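Long-range contact in rhomboid protease GlpG (Haemophilus influenzae, PDB 2NR9), which probably cleaves transmembrane segments of membrane proteins within the inner membrane, as a rhomboid-type serine protease working with a serine-histidine dyad: residues 7-20 against 70-82. The protein carries 2 engineered substitutions. Sequence-based numbering, arbitrary orientation.
Sequences QQGKITLILTALCV and LSWFFIFGGMIER. With PQE (3,6,12,15,18,21,24-heptaoxahexatriacontan-1-ol), chain F.
Glu81 lays its carboxylate against the first turn of helix 10-20 and takes up amide N-H groups that a helix start leaves without backbone acceptors. Ile11 N gives a bond of 2.9 Å to Glu81 OE2, on the syn side of that oxygen, while Thr12 N reaches Glu81 OE1 at 2.8 Å and 166°. Thr12 OG1 also donates to Glu81 OE1, coming nearly along the C-O axis at 2.7 Å, so this oxygen is gripped twice by one residue. With CG anti to its backbone N (chi1 -179°) and the chain extended beyond, Glu81 spans the gap between the helices; Ser86 holds OE2 as well. An acid suits this buried place, since the helix dipole and the amides would favour its negative charge. Gly9, at the N-cap and without a side chain, lets the carboxylate of Glu81 come right up to its CA.

The two segments belong to the first and second transmembrane helices of the rhomboid fold, running nearly antiparallel at 153° with axes 8.9 Å apart, and the carboxylate lies toward what is predicted to be the cytoplasmic end. Thr12 is a knob in a hole formed by Phe73, Gly77, Gly78 and Glu81, where the two glycines keep the wall low. One turn on, Thr16 OG1 bonds back to Thr12 O, which hides its polarity and leaves CG2 to pack on Leu70 CD1 at 3.6 Å.

Apolar contacts fill the remainder. Phe74 swings its ring toward helix 10-20: Leu13 CD2 meets the ring edge in plane, and the aliphatic CG of Gln8 touches Phe74 CZ at 3.6 Å. Leu15 CD1 packs obliquely on the Phe73 ring. Leu70 pushes its forked end among Thr16, Cys19 and Val20, with CD1 3.5 Å from Val20 CG2, while its CB borders the PQE chain.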
loop_
_atom_site.group_PDB
_atom_site.type_symbol
_atom_site.label_atom_id
_atom_site.label_comp_id
_atom_site.label_asym_id
_atom_site.label_seq_id
_atom_site.Cartn_x
_atom_site.Cartn_y
_atom_site.Cartn_z
ATOM N N GLN A 7 6.101 -19.780 -4.815
ATOM C CA GLN A 7 5.683 -19.703 -3.419
ATOM C C GLN A 7 4.905 -18.412 -3.151
ATOM O O GLN A 7 3.756 -18.448 -2.709
ATOM C CB GLN A 7 6.906 -19.777 -2.498
ATOM C CG GLN A 7 6.575 -19.816 -1.013
ATOM C CD GLN A 7 7.816 -19.877 -0.141
ATOM O OE1 GLN A 7 8.906 -19.492 -0.564
ATOM N NE2 GLN A 7 7.651 -20.348 1.090
ATOM N N GLN A 8 5.540 -17.278 -3.426
ATOM C CA GLN A 8 4.920 -15.977 -3.204
ATOM C C GLN A 8 3.657 -15.786 -4.044
ATOM O O GLN A 8 3.377 -16.565 -4.958
ATOM C CB GLN A 8 5.919 -14.842 -3.458
ATOM C CG GLN A 8 7.003 -14.693 -2.385
ATOM C CD GLN A 8 7.999 -15.843 -2.373
ATOM O OE1 GLN A 8 8.705 -16.055 -1.386
ATOM N NE2 GLN A 8 8.065 -16.584 -3.473
ATOM N N GLY A 9 2.893 -14.752 -3.719
ATOM C CA GLY A 9 1.648 -14.478 -4.416
ATOM C C GLY A 9 1.843 -13.905 -5.802
ATOM O O GLY A 9 2.768 -13.125 -6.040
ATOM N N LYS A 10 0.947 -14.278 -6.713
ATOM C CA LYS A 10 0.994 -13.806 -8.090
ATOM C C LYS A 10 0.686 -12.308 -8.205
ATOM O O LYS A 10 1.324 -11.600 -8.976
ATOM C CB LYS A 10 0.045 -14.625 -8.966
ATOM C CG LYS A 10 0.456 -16.085 -9.109
ATOM C CD LYS A 10 -0.548 -16.874 -9.928
ATOM C CE LYS A 10 -0.103 -18.328 -10.084
ATOM N NZ LYS A 10 -1.055 -19.118 -10.914
ATOM N N ILE A 11 -0.291 -11.830 -7.439
ATOM C CA ILE A 11 -0.641 -10.408 -7.468
ATOM C C ILE A 11 0.492 -9.557 -6.876
ATOM O O ILE A 11 0.872 -8.534 -7.444
ATOM C CB ILE A 11 -1.957 -10.127 -6.728
ATOM C CG1 ILE A 11 -3.126 -10.859 -7.413
ATOM C CG2 ILE A 11 -2.236 -8.617 -6.684
ATOM C CD1 ILE A 11 -3.421 -10.380 -8.841
ATOM N N THR A 12 1.023 -9.990 -5.733
ATOM C CA THR A 12 2.158 -9.314 -5.099
ATOM C C THR A 12 3.281 -9.166 -6.116
ATOM O O THR A 12 3.805 -8.072 -6.333
ATOM C CB THR A 12 2.710 -10.141 -3.910
ATOM O OG1 THR A 12 1.702 -10.271 -2.900
ATOM C CG2 THR A 12 3.932 -9.472 -3.316
ATOM N N LEU A 13 3.648 -10.286 -6.727
ATOM C CA LEU A 13 4.700 -10.321 -7.730
ATOM C C LEU A 13 4.416 -9.405 -8.910
ATOM O O LEU A 13 5.286 -8.659 -9.333
ATOM C CB LEU A 13 4.959 -11.756 -8.192
ATOM C CG LEU A 13 5.704 -12.603 -7.159
ATOM C CD1 LEU A 13 5.623 -14.079 -7.485
ATOM C CD2 LEU A 13 7.154 -12.144 -7.058
ATOM N N ILE A 14 3.198 -9.466 -9.446
ATOM C CA ILE A 14 2.826 -8.603 -10.571
ATOM C C ILE A 14 2.951 -7.114 -10.233
ATOM O O ILE A 14 3.426 -6.322 -11.052
ATOM C CB ILE A 14 1.393 -8.879 -11.074
ATOM C CG1 ILE A 14 1.336 -10.201 -11.844
ATOM C CG2 ILE A 14 0.927 -7.744 -11.976
ATOM C CD1 ILE A 14 -0.036 -10.515 -12.422
ATOM N N LEU A 15 2.497 -6.731 -9.040
ATOM C CA LEU A 15 2.549 -5.326 -8.617
ATOM C C LEU A 15 3.979 -4.855 -8.353
ATOM O O LEU A 15 4.354 -3.726 -8.702
ATOM C CB LEU A 15 1.661 -5.092 -7.389
ATOM C CG LEU A 15 0.154 -5.170 -7.645
ATOM C CD1 LEU A 15 -0.632 -5.128 -6.336
ATOM C CD2 LEU A 15 -0.291 -4.050 -8.586
ATOM N N THR A 16 4.782 -5.719 -7.755
ATOM C CA THR A 16 6.176 -5.384 -7.503
ATOM C C THR A 16 6.919 -5.201 -8.828
ATOM O O THR A 16 7.566 -4.173 -9.056
ATOM C CB THR A 16 6.853 -6.464 -6.654
ATOM O OG1 THR A 16 6.105 -6.649 -5.440
ATOM C CG2 THR A 16 8.283 -6.067 -6.318
ATOM N N ALA A 17 6.763 -6.167 -9.728
ATOM C CA ALA A 17 7.424 -6.118 -11.035
ATOM C C ALA A 17 6.971 -4.923 -11.889
ATOM O O ALA A 17 7.752 -4.386 -12.670
ATOM C CB ALA A 17 7.223 -7.430 -11.790
ATOM N N LEU A 18 5.705 -4.533 -11.761
ATOM C CA LEU A 18 5.192 -3.367 -12.491
ATOM C C LEU A 18 5.864 -2.094 -12.006
ATOM O O LEU A 18 6.212 -1.218 -12.806
ATOM C CB LEU A 18 3.671 -3.234 -12.346
ATOM C CG LEU A 18 2.791 -4.013 -13.321
ATOM C CD1 LEU A 18 1.324 -3.791 -12.997
ATOM C CD2 LEU A 18 3.089 -3.590 -14.754
ATOM N N CYS A 19 5.992 -1.969 -10.689
ATOM C CA CYS A 19 6.654 -0.813 -10.097
ATOM C C CYS A 19 8.089 -0.720 -10.581
ATOM O O CYS A 19 8.546 0.351 -10.974
ATOM C CB CYS A 19 6.607 -0.867 -8.566
ATOM S SG CYS A 19 4.977 -0.459 -7.835
ATOM N N VAL A 20 8.799 -1.847 -10.558
ATOM C CA VAL A 20 10.182 -1.883 -11.021
ATOM C C VAL A 20 10.281 -1.491 -12.495
ATOM O O VAL A 20 11.162 -0.726 -12.877
ATOM C CB VAL A 20 10.824 -3.286 -10.837
ATOM C CG1 VAL A 20 12.255 -3.294 -11.395
ATOM C CG2 VAL A 20 10.819 -3.693 -9.376
ATOM N N LEU A 70 8.820 -1.329 -1.948
ATOM C CA LEU A 70 8.720 -2.692 -2.481
ATOM C C LEU A 70 9.121 -3.787 -1.498
ATOM O O LEU A 70 8.569 -4.886 -1.540
ATOM C CB LEU A 70 9.489 -2.840 -3.800
ATOM C CG LEU A 70 8.823 -2.171 -5.005
ATOM C CD1 LEU A 70 9.402 -2.697 -6.310
ATOM C CD2 LEU A 70 7.328 -2.421 -4.967
ATOM N N SER A 71 10.130 -3.519 -0.669
ATOM C CA SER A 71 10.556 -4.485 0.350
ATOM C C SER A 71 9.388 -4.796 1.281
ATOM O O SER A 71 9.007 -5.952 1.454
ATOM C CB SER A 71 11.723 -3.933 1.174
ATOM O OG SER A 71 12.840 -3.622 0.357
ATOM N N TRP A 72 8.838 -3.749 1.891
ATOM C CA TRP A 72 7.722 -3.885 2.814
ATOM C C TRP A 72 6.462 -4.454 2.153
ATOM O O TRP A 72 5.782 -5.296 2.738
ATOM C CB TRP A 72 7.426 -2.549 3.500
ATOM C CG TRP A 72 8.439 -2.177 4.542
ATOM C CD1 TRP A 72 9.676 -1.639 4.332
ATOM C CD2 TRP A 72 8.297 -2.316 5.959
ATOM N NE1 TRP A 72 10.315 -1.440 5.533
ATOM C CE2 TRP A 72 9.487 -1.843 6.547
ATOM C CE3 TRP A 72 7.277 -2.793 6.790
ATOM C CZ2 TRP A 72 9.689 -1.841 7.927
ATOM C CZ3 TRP A 72 7.477 -2.784 8.159
ATOM C CH2 TRP A 72 8.672 -2.309 8.715
ATOM N N PHE A 73 6.154 -4.002 0.940
ATOM C CA PHE A 73 4.982 -4.521 0.217
ATOM C C PHE A 73 5.163 -5.980 -0.196
ATOM O O PHE A 73 4.216 -6.762 -0.150
ATOM C CB PHE A 73 4.649 -3.671 -1.018
ATOM C CG PHE A 73 3.437 -4.170 -1.800
ATOM C CD1 PHE A 73 2.152 -3.891 -1.365
ATOM C CD2 PHE A 73 3.597 -4.921 -2.959
ATOM C CE1 PHE A 73 1.047 -4.343 -2.074
ATOM C CE2 PHE A 73 2.495 -5.384 -3.669
ATOM C CZ PHE A 73 1.222 -5.088 -3.233
ATOM N N PHE A 74 6.372 -6.347 -0.611
ATOM C CA PHE A 74 6.603 -7.711 -1.049
ATOM C C PHE A 74 6.421 -8.677 0.116
ATOM O O PHE A 74 5.707 -9.672 0.003
ATOM C CB PHE A 74 7.989 -7.867 -1.680
ATOM C CG PHE A 74 8.201 -9.196 -2.351
ATOM C CD1 PHE A 74 7.722 -9.423 -3.634
ATOM C CD2 PHE A 74 8.864 -10.221 -1.697
ATOM C CE1 PHE A 74 7.895 -10.658 -4.251
ATOM C CE2 PHE A 74 9.041 -11.453 -2.308
ATOM C CZ PHE A 74 8.558 -11.669 -3.590
ATOM N N ILE A 75 7.013 -8.333 1.255
ATOM C CA ILE A 75 6.905 -9.147 2.452
ATOM C C ILE A 75 5.483 -9.234 3.007
ATOM O O ILE A 75 4.940 -10.325 3.148
ATOM C CB ILE A 75 7.842 -8.641 3.570
ATOM C CG1 ILE A 75 9.305 -8.861 3.180
ATOM C CG2 ILE A 75 7.531 -9.351 4.882
ATOM C CD1 ILE A 75 10.300 -8.490 4.285
ATOM N N PHE A 76 4.877 -8.086 3.311
ATOM C CA PHE A 76 3.550 -8.069 3.942
ATOM C C PHE A 76 2.371 -8.189 2.975
ATOM O O PHE A 76 1.324 -8.733 3.334
ATOM C CB PHE A 76 3.407 -6.884 4.900
ATOM C CG PHE A 76 4.397 -6.914 6.046
ATOM C CD1 PHE A 76 5.637 -6.303 5.924
ATOM C CD2 PHE A 76 4.119 -7.628 7.204
ATOM C CE1 PHE A 76 6.570 -6.368 6.959
ATOM C CE2 PHE A 76 5.045 -7.690 8.248
ATOM C CZ PHE A 76 6.271 -7.065 8.120
ATOM N N GLY A 77 2.527 -7.652 1.769
ATOM C CA GLY A 77 1.525 -7.835 0.734
ATOM C C GLY A 77 1.469 -9.322 0.424
ATOM O O GLY A 77 0.391 -9.893 0.214
ATOM N N GLY A 78 2.641 -9.957 0.449
ATOM C CA GLY A 78 2.757 -11.399 0.220
ATOM C C GLY A 78 2.081 -12.205 1.315
ATOM O O GLY A 78 1.355 -13.157 1.031
ATOM N N MET A 79 2.337 -11.846 2.575
ATOM C CA MET A 79 1.664 -12.509 3.696
ATOM C C MET A 79 0.160 -12.499 3.488
ATOM O O MET A 79 -0.502 -13.516 3.674
ATOM C CB MET A 79 1.976 -11.820 5.024
ATOM C CG MET A 79 3.369 -12.042 5.546
ATOM S SD MET A 79 3.521 -11.407 7.225
ATOM C CE MET A 79 5.291 -11.593 7.491
ATOM N N ILE A 80 -0.381 -11.325 3.166
ATOM C CA ILE A 80 -1.821 -11.176 2.938
ATOM C C ILE A 80 -2.297 -12.082 1.814
ATOM O O ILE A 80 -3.277 -12.811 1.963
ATOM C CB ILE A 80 -2.209 -9.707 2.611
ATOM C CG1 ILE A 80 -1.982 -8.812 3.830
ATOM C CG2 ILE A 80 -3.667 -9.621 2.168
ATOM C CD1 ILE A 80 -2.404 -7.368 3.614
ATOM N N GLU A 81 -1.599 -12.045 0.687
ATOM C CA GLU A 81 -1.982 -12.874 -0.444
ATOM C C GLU A 81 -1.971 -14.363 -0.097
ATOM O O GLU A 81 -2.928 -15.081 -0.381
ATOM C CB GLU A 81 -1.091 -12.609 -1.651
ATOM C CG GLU A 81 -1.476 -13.436 -2.859
ATOM C CD GLU A 81 -0.961 -12.845 -4.141
ATOM O OE1 GLU A 81 0.026 -12.090 -4.088
ATOM O OE2 GLU A 81 -1.546 -13.132 -5.206
ATOM N N ARG A 82 -0.893 -14.817 0.531
ATOM C CA ARG A 82 -0.759 -16.228 0.887
ATOM C C ARG A 82 -1.698 -16.650 2.008
ATOM O O ARG A 82 -2.014 -17.827 2.147
ATOM C CB ARG A 82 0.687 -16.560 1.258
ATOM C CG ARG A 82 1.626 -16.652 0.070
ATOM C CD ARG A 82 3.044 -17.048 0.496
ATOM N NE ARG A 82 3.760 -15.953 1.153
ATOM C CZ ARG A 82 3.863 -15.801 2.470
ATOM N NH1 ARG A 82 3.312 -16.688 3.290
ATOM N NH2 ARG A 82 4.537 -14.772 2.969
HETATM O O47 PQE F . 19.972 6.184 -10.352
HETATM C C68 PQE F . 19.902 7.077 -9.229
HETATM C C52 PQE F . 18.471 7.589 -9.069
HETATM O O70 PQE F . 18.397 8.450 -7.931
HETATM C C55 PQE F . 17.953 7.758 -6.763
HETATM C C58 PQE F . 18.223 8.610 -5.526
HETATM O O71 PQE F . 18.197 7.787 -4.360
HETATM C C61 PQE F . 19.479 7.706 -3.737
HETATM C C62 PQE F . 20.569 7.702 -4.804
HETATM C C63 PQE F . 21.640 6.660 -4.503
HETATM C C66 PQE F . 21.041 5.415 -3.859
HETATM C C67 PQE F . 20.809 4.318 -4.891
HETATM O O72 PQE F . 20.155 3.212 -4.268
HETATM C C65 PQE F . 19.921 2.147 -5.191
HETATM C C64 PQE F . 19.130 1.032 -4.513
HETATM O O73 PQE F . 18.695 0.083 -5.490
HETATM C C60 PQE F . 17.932 0.693 -6.531
HETATM C C59 PQE F . 16.736 -0.190 -6.873
HETATM O O74 PQE F . 16.068 0.325 -8.026
HETATM C C57 PQE F . 14.723 -0.146 -8.122
HETATM C C56 PQE F . 14.658 -1.623 -7.739
HETATM O O75 PQE F . 13.942 -1.781 -6.512
HETATM C C54 PQE F . 14.372 -2.942 -5.800
HETATM C C53 PQE F . 13.349 -3.296 -4.725
HETATM O O76 PQE F . 13.097 -4.700 -4.745
HETATM C C51 PQE F . 13.033 -5.247 -3.426
HETATM C C50 PQE F . 12.543 -6.694 -3.481
HETATM C C49 PQE F . 12.104 -7.176 -2.102
HETATM C C48 PQE F . 12.836 -8.450 -1.695
HETATM C C47 PQE F . 12.452 -8.871 -0.280
HETATM C C46 PQE F . 13.658 -8.831 0.653
HETATM C C45 PQE F . 13.224 -8.779 2.114
HETATM C C44 PQE F . 14.404 -8.466 3.032
HETATM C C43 PQE F . 14.008 -8.576 4.504
HETATM C C42 PQE F . 14.961 -9.490 5.270
HETATM C C41 PQE F . 15.242 -8.953 6.669
HETATM C C40 PQE F . 16.720 -9.031 6.999
#